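Local coordinates for protein cellobiose 2-epimerase (Caldibacillus thermoamylovorans, PDB 5ZHB) that catalyses the epimerization of cellobiose at C2 of its reducing-end sugar, interconverting it with the glucosyl-mannose disaccharide, at residues V5-N10 with R334-V339; E11-I16 with E69-Q74. One frame throughout, in Å; residues are numbered along the deposited sequence.

Contact 1: V5-N10 with R334-V339; sequences VNEFRN and RIWDYV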
loop_
_atom_site.group_PDB
_atom_site.type_symbol
_atom_site.label_atom_id
_atom_site.label_comp_id
_atom_site.label_asym_id
_atom_site.label_seq_id
_atom_site.Cartn_x
_atom_site.Cartn_y
_atom_site.Cartn_z
ATOM N N VAL A 5 0.417 20.488 -8.065
ATOM C CA VAL A 5 -0.314 20.013 -6.898
ATOM C C VAL A 5 -1.800 20.355 -7.001
ATOM O O VAL A 5 -2.644 19.560 -6.568
ATOM C CB VAL A 5 0.308 20.493 -5.576
ATOM C CG1 VAL A 5 -0.559 20.154 -4.370
ATOM C CG2 VAL A 5 1.688 19.882 -5.395
ATOM N N ASN A 6 -2.136 21.503 -7.605
ATOM C CA ASN A 6 -3.535 21.805 -7.859
ATOM C C ASN A 6 -4.129 20.778 -8.810
ATOM O O ASN A 6 -5.289 20.428 -8.697
ATOM C CB ASN A 6 -3.753 23.216 -8.400
ATOM C CG ASN A 6 -3.681 24.249 -7.300
ATOM O OD1 ASN A 6 -4.411 24.159 -6.305
ATOM N ND2 ASN A 6 -2.808 25.234 -7.445
ATOM N N GLU A 7 -3.355 20.288 -9.768
ATOM C CA GLU A 7 -3.850 19.266 -10.675
ATOM C C GLU A 7 -4.101 17.946 -9.939
ATOM O O GLU A 7 -5.052 17.230 -10.270
ATOM C CB GLU A 7 -2.897 19.056 -11.843
ATOM C CG GLU A 7 -2.999 20.182 -12.864
ATOM C CD GLU A 7 -2.327 19.857 -14.178
ATOM O OE1 GLU A 7 -1.844 18.719 -14.366
ATOM O OE2 GLU A 7 -2.290 20.777 -15.026
ATOM N N PHE A 8 -3.281 17.646 -8.931
ATOM C CA PHE A 8 -3.454 16.400 -8.177
ATOM C C PHE A 8 -4.671 16.492 -7.261
ATOM O O PHE A 8 -5.466 15.552 -7.140
ATOM C CB PHE A 8 -2.244 16.103 -7.293
ATOM C CG PHE A 8 -0.899 16.023 -7.997
ATOM C CD1 PHE A 8 -0.802 15.812 -9.369
ATOM C CD2 PHE A 8 0.279 16.152 -7.268
ATOM C CE1 PHE A 8 0.444 15.724 -9.979
ATOM C CE2 PHE A 8 1.523 16.063 -7.883
ATOM C CZ PHE A 8 1.603 15.850 -9.236
ATOM N N ARG A 9 -4.801 17.628 -6.587
ATOM C CA ARG A 9 -5.941 17.874 -5.722
ATOM C C ARG A 9 -7.255 17.867 -6.501
ATOM O O ARG A 9 -8.241 17.349 -6.001
ATOM C CB ARG A 9 -5.787 19.241 -5.052
ATOM C CG ARG A 9 -6.757 19.474 -3.910
ATOM C CD ARG A 9 -6.590 20.917 -3.422
ATOM N NE ARG A 9 -7.554 21.209 -2.361
ATOM C CZ ARG A 9 -7.277 21.775 -1.187
ATOM N NH1 ARG A 9 -6.034 22.106 -0.867
ATOM N NH2 ARG A 9 -8.257 21.999 -0.327
ATOM N N ASN A 10 -7.282 18.497 -7.686
ATOM C CA ASN A 10 -8.436 18.449 -8.566
ATOM C C ASN A 10 -8.769 16.994 -8.912
ATOM O O ASN A 10 -9.934 16.602 -8.873
ATOM C CB ASN A 10 -8.186 19.312 -9.791
ATOM C CG ASN A 10 -9.266 19.194 -10.832
ATOM O OD1 ASN A 10 -9.039 18.646 -11.923
ATOM N ND2 ASN A 10 -10.451 19.670 -10.506
ATOM N N ARG A 334 7.074 14.098 -15.769
ATOM C CA ARG A 334 6.854 13.247 -16.919
ATOM C C ARG A 334 5.953 12.052 -16.586
ATOM O O ARG A 334 5.155 11.626 -17.418
ATOM C CB ARG A 334 8.168 12.716 -17.496
ATOM C CG ARG A 334 9.033 13.856 -18.018
ATOM C CD ARG A 334 10.387 13.317 -18.466
ATOM N NE ARG A 334 10.222 12.622 -19.739
ATOM C CZ ARG A 334 10.778 11.488 -20.143
ATOM N NH1 ARG A 334 11.565 10.767 -19.361
ATOM N NH2 ARG A 334 10.507 11.059 -21.355
ATOM N N ILE A 335 6.057 11.497 -15.376
ATOM C CA ILE A 335 5.113 10.452 -14.998
ATOM C C ILE A 335 3.701 11.040 -14.998
ATOM O O ILE A 335 2.761 10.396 -15.455
ATOM C CB ILE A 335 5.442 9.842 -13.623
ATOM C CG1 ILE A 335 6.837 9.215 -13.604
ATOM C CG2 ILE A 335 4.365 8.823 -13.218
ATOM C CD1 ILE A 335 7.358 9.011 -12.196
ATOM N N TRP A 336 3.545 12.233 -14.432
ATOM C CA TRP A 336 2.225 12.808 -14.325
ATOM C C TRP A 336 1.606 13.021 -15.701
ATOM O O TRP A 336 0.443 12.674 -15.927
ATOM C CB TRP A 336 2.270 14.105 -13.539
ATOM C CG TRP A 336 0.917 14.746 -13.396
ATOM C CD1 TRP A 336 0.622 16.043 -13.685
ATOM C CD2 TRP A 336 -0.292 14.155 -12.881
ATOM N NE1 TRP A 336 -0.692 16.300 -13.415
ATOM C CE2 TRP A 336 -1.276 15.172 -12.901
ATOM C CE3 TRP A 336 -0.655 12.888 -12.407
ATOM C CZ2 TRP A 336 -2.580 14.962 -12.468
ATOM C CZ3 TRP A 336 -1.959 12.688 -11.969
ATOM C CH2 TRP A 336 -2.893 13.713 -11.987
ATOM N N ASP A 337 2.390 13.544 -16.650
ATOM C CA ASP A 337 1.902 13.679 -18.014
ATOM C C ASP A 337 1.466 12.358 -18.619
ATOM O O ASP A 337 0.460 12.292 -19.321
ATOM C CB ASP A 337 2.942 14.248 -18.963
ATOM C CG ASP A 337 2.734 15.735 -19.159
ATOM O OD1 ASP A 337 1.621 16.099 -19.628
ATOM O OD2 ASP A 337 3.644 16.497 -18.773
ATOM N N TYR A 338 2.278 11.319 -18.429
ATOM C CA TYR A 338 1.903 10.006 -18.908
ATOM C C TYR A 338 0.563 9.581 -18.291
ATOM O O TYR A 338 -0.310 9.062 -18.999
ATOM C CB TYR A 338 2.968 8.974 -18.552
ATOM C CG TYR A 338 2.610 7.596 -19.059
ATOM C CD1 TYR A 338 3.008 7.147 -20.313
ATOM C CD2 TYR A 338 1.864 6.737 -18.260
ATOM C CE1 TYR A 338 2.646 5.889 -20.775
ATOM C CE2 TYR A 338 1.476 5.504 -18.725
ATOM C CZ TYR A 338 1.874 5.069 -19.972
ATOM O OH TYR A 338 1.469 3.821 -20.341
ATOM N N VAL A 339 0.455 9.748 -16.959
ATOM C CA VAL A 339 -0.705 9.322 -16.198
ATOM C C VAL A 339 -1.973 10.038 -16.689
ATOM O O VAL A 339 -3.029 9.415 -16.830
ATOM C CB VAL A 339 -0.515 9.522 -14.682
ATOM C CG1 VAL A 339 -1.811 9.366 -13.903
ATOM C CG2 VAL A 339 0.508 8.542 -14.119
#
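A chi1 of -180° swings the indole of W336 away from its backbone N and out across to the helix of E7 and F8. E7 and F8 both place CG anti to the carbonyl carbon, beside the backbone N, and meet the indole at different places. E7 takes its edge: NE1 of W336 donates to OE1 of E7 at 2.8 Å, nearly straight at 163°, the oxygen lying close to the ring plane and being met almost along its C-O axis. F8 takes a face: CE1 of F8 sits over the middle of the indole, 3.4 Å from CD2 of W336, while CD1 of F8 lies 3.6 Å from CE2 of W336. Ring planes at 83° and a centroid separation of 4.7 Å from the five-membered ring of W336 define a T-shaped pair with F8 as the edge. E7 OE1 also forms a salt bridge with K340, so one oxygen serves both an indole N-H and a cation. Replacing W336 by a leucine would probably leave the F8 edge without the aromatic face it packs on and E7 OE1 with K340 but no indole donor. F8 also meets the rings of F380 and F384 of helix 375-387, the latter edge-to-face. The arrangement is helix-to-helix packing in the (alpha/alpha)6-barrel of the N-acylglucosamine 2-epimerase family, joining the first helix to one near the C terminus.

Contact 2: E11-I16 with E69-Q74; sequences ELETHI and EAYLQQ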
loop_
_atom_site.group_PDB
_atom_site.type_symbol
_atom_site.label_atom_id
_atom_site.label_comp_id
_atom_site.label_asym_id
_atom_site.label_seq_id
_atom_site.Cartn_x
_atom_site.Cartn_y
_atom_site.Cartn_z
ATOM N N GLU A 11 -7.747 16.208 -9.268
ATOM C CA GLU A 11 -7.947 14.808 -9.642
ATOM C C GLU A 11 -8.560 14.075 -8.459
ATOM O O GLU A 11 -9.560 13.350 -8.623
ATOM C CB GLU A 11 -6.681 14.158 -10.217
ATOM C CG GLU A 11 -6.808 12.664 -10.523
ATOM C CD GLU A 11 -7.897 12.263 -11.516
ATOM O OE1 GLU A 11 -8.320 13.130 -12.309
ATOM O OE2 GLU A 11 -8.343 11.095 -11.495
ATOM N N LEU A 12 -8.029 14.339 -7.271
ATOM C CA LEU A 12 -8.479 13.652 -6.073
ATOM C C LEU A 12 -9.943 13.979 -5.771
ATOM O O LEU A 12 -10.750 13.079 -5.594
ATOM C CB LEU A 12 -7.599 14.011 -4.888
ATOM C CG LEU A 12 -8.027 13.430 -3.542
ATOM C CD1 LEU A 12 -8.049 11.907 -3.603
ATOM C CD2 LEU A 12 -7.095 13.932 -2.477
ATOM N N GLU A 13 -10.253 15.271 -5.674
ATOM C CA GLU A 13 -11.535 15.730 -5.148
ATOM C C GLU A 13 -12.632 15.656 -6.205
ATOM O O GLU A 13 -13.784 15.485 -5.848
ATOM C CB GLU A 13 -11.368 17.146 -4.597
ATOM C CG GLU A 13 -10.468 17.180 -3.369
ATOM C CD GLU A 13 -10.627 18.391 -2.463
ATOM O OE1 GLU A 13 -10.084 19.453 -2.836
ATOM O OE2 GLU A 13 -11.299 18.257 -1.401
ATOM N N THR A 14 -12.307 15.774 -7.498
ATOM C CA THR A 14 -13.365 15.820 -8.502
ATOM C C THR A 14 -13.527 14.493 -9.244
ATOM O O THR A 14 -14.528 14.336 -9.926
ATOM C CB THR A 14 -13.196 16.976 -9.499
ATOM O OG1 THR A 14 -12.158 16.677 -10.420
ATOM C CG2 THR A 14 -12.957 18.318 -8.828
ATOM N N HIS A 15 -12.556 13.552 -9.158
ATOM C CA HIS A 15 -12.626 12.335 -9.960
ATOM C C HIS A 15 -12.512 11.121 -9.030
ATOM O O HIS A 15 -13.428 10.298 -8.994
ATOM C CB HIS A 15 -11.612 12.402 -11.107
ATOM C CG HIS A 15 -11.699 11.303 -12.112
ATOM N ND1 HIS A 15 -12.889 10.853 -12.644
ATOM C CD2 HIS A 15 -10.735 10.605 -12.718
ATOM C CE1 HIS A 15 -12.624 9.890 -13.519
ATOM N NE2 HIS A 15 -11.314 9.739 -13.579
ATOM N N ILE A 16 -11.412 11.026 -8.262
ATOM C CA ILE A 16 -11.097 9.805 -7.517
ATOM C C ILE A 16 -12.105 9.589 -6.395
ATOM O O ILE A 16 -12.773 8.560 -6.339
ATOM C CB ILE A 16 -9.658 9.803 -6.950
ATOM C CG1 ILE A 16 -8.619 9.897 -8.062
ATOM C CG2 ILE A 16 -9.471 8.552 -6.099
ATOM C CD1 ILE A 16 -7.182 10.064 -7.592
ATOM N N GLU A 69 -16.382 17.171 5.438
ATOM C CA GLU A 69 -17.081 16.271 6.344
ATOM C C GLU A 69 -17.605 15.039 5.599
ATOM O O GLU A 69 -17.753 13.981 6.196
ATOM C CB GLU A 69 -18.214 17.011 7.067
ATOM C CG GLU A 69 -18.524 16.473 8.465
ATOM C CD GLU A 69 -17.530 16.765 9.596
ATOM O OE1 GLU A 69 -16.468 17.420 9.409
ATOM O OE2 GLU A 69 -17.851 16.336 10.733
ATOM N N ALA A 70 -17.886 15.152 4.301
ATOM C CA ALA A 70 -18.290 13.987 3.524
ATOM C C ALA A 70 -17.243 12.870 3.636
ATOM O O ALA A 70 -17.605 11.696 3.698
ATOM C CB ALA A 70 -18.525 14.357 2.087
ATOM N N TYR A 71 -15.956 13.237 3.709
ATOM C CA TYR A 71 -14.877 12.259 3.733
ATOM C C TYR A 71 -14.891 11.487 5.054
ATOM O O TYR A 71 -14.669 10.278 5.063
ATOM C CB TYR A 71 -13.517 12.923 3.468
ATOM C CG TYR A 71 -13.384 13.642 2.133
ATOM C CD1 TYR A 71 -14.177 13.319 1.032
ATOM C CD2 TYR A 71 -12.442 14.651 1.978
ATOM C CE1 TYR A 71 -14.046 13.981 -0.178
ATOM C CE2 TYR A 71 -12.314 15.337 0.785
ATOM C CZ TYR A 71 -13.115 15.005 -0.290
ATOM O OH TYR A 71 -12.935 15.675 -1.454
ATOM N N LEU A 72 -15.158 12.194 6.157
ATOM C CA LEU A 72 -15.347 11.581 7.462
ATOM C C LEU A 72 -16.527 10.609 7.458
ATOM O O LEU A 72 -16.450 9.562 8.106
ATOM C CB LEU A 72 -15.541 12.616 8.574
ATOM C CG LEU A 72 -15.755 12.038 9.980
ATOM C CD1 LEU A 72 -14.576 11.178 10.400
ATOM C CD2 LEU A 72 -16.003 13.132 11.023
ATOM N N GLN A 73 -17.629 10.985 6.791
ATOM C CA GLN A 73 -18.802 10.126 6.703
ATOM C C GLN A 73 -18.458 8.845 5.942
ATOM O O GLN A 73 -18.907 7.766 6.298
ATOM C CB GLN A 73 -19.984 10.869 6.083
ATOM C CG GLN A 73 -20.560 11.961 6.986
ATOM C CD GLN A 73 -21.705 12.737 6.369
ATOM O OE1 GLN A 73 -22.076 13.816 6.848
ATOM N NE2 GLN A 73 -22.266 12.211 5.287
ATOM N N GLN A 74 -17.654 8.955 4.878
ATOM C CA GLN A 74 -17.215 7.764 4.164
ATOM C C GLN A 74 -16.336 6.912 5.075
ATOM O O GLN A 74 -16.499 5.693 5.136
ATOM C CB GLN A 74 -16.492 8.160 2.876
ATOM C CG GLN A 74 -17.355 8.972 1.915
ATOM C CD GLN A 74 -18.533 8.172 1.428
ATOM O OE1 GLN A 74 -18.395 7.008 1.041
ATOM N NE2 GLN A 74 -19.709 8.778 1.477
#
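The flat ring of Y71 is met by E13 at its edge, not over a face: OE2 of E13 lies near the ring plane, beside the hydroxyl and 3.8 Å from CE2 of Y71. The carboxylate is turned 54° from that plane, and the two side chains run at about a right angle to each other. Y71 OH donates to E13 OE2 over 3.1 Å, reaching the lone pair that faces away from the other carboxylate oxygen. The hydroxyl also rests against the aliphatic part of the glutamate, 3.5 Å from CG of E13. Since no other pair of residues comes within contact distance and the CA atoms of E13 and Y71 stand 10.1 Å apart, two long side chains span the gap between the helices. Both carboxylate oxygens have further partners: OE1 forms a salt bridge with R9 one turn earlier, and OE2 one with K68. Two cations and a phenol thus fix the rotation of the carboxylate and would be expected to favour its charged form. Apolar contacts accompany this bridge: L12 packs on L66 and on helix 375-387, and Y71 touches L17. Nearby, the helix widens into a pi-type turn, where E11 O accepts from both H15 N and I16 N. A sparse polar bridge between two helices, it joins helix 2-21 to helix 69-86 in the (alpha/alpha)6-barrel of this epimerase family.

Overall arrangement
Helix 2-21 opens the chain and supplies one side of both contacts, residues 5-10 to contact 1 and 11-16 to contact 2. From there the chain passes through helix 49-66 to helix 69-86, where contact 2 closes the shorter loop, with 52 residues between its segments. It then runs through most of the remaining helices before helix 326-343 closes contact 1 across 323 intervening residues. Contact 2 is therefore nested inside the loop of contact 1. Their centres lie about 17 Å apart, and they touch where CH2 of W336 packs 4.2 Å from CB of E11. Together they tie the N-terminal helix to an early and a late helix, closing the outer ring of the barrel between them.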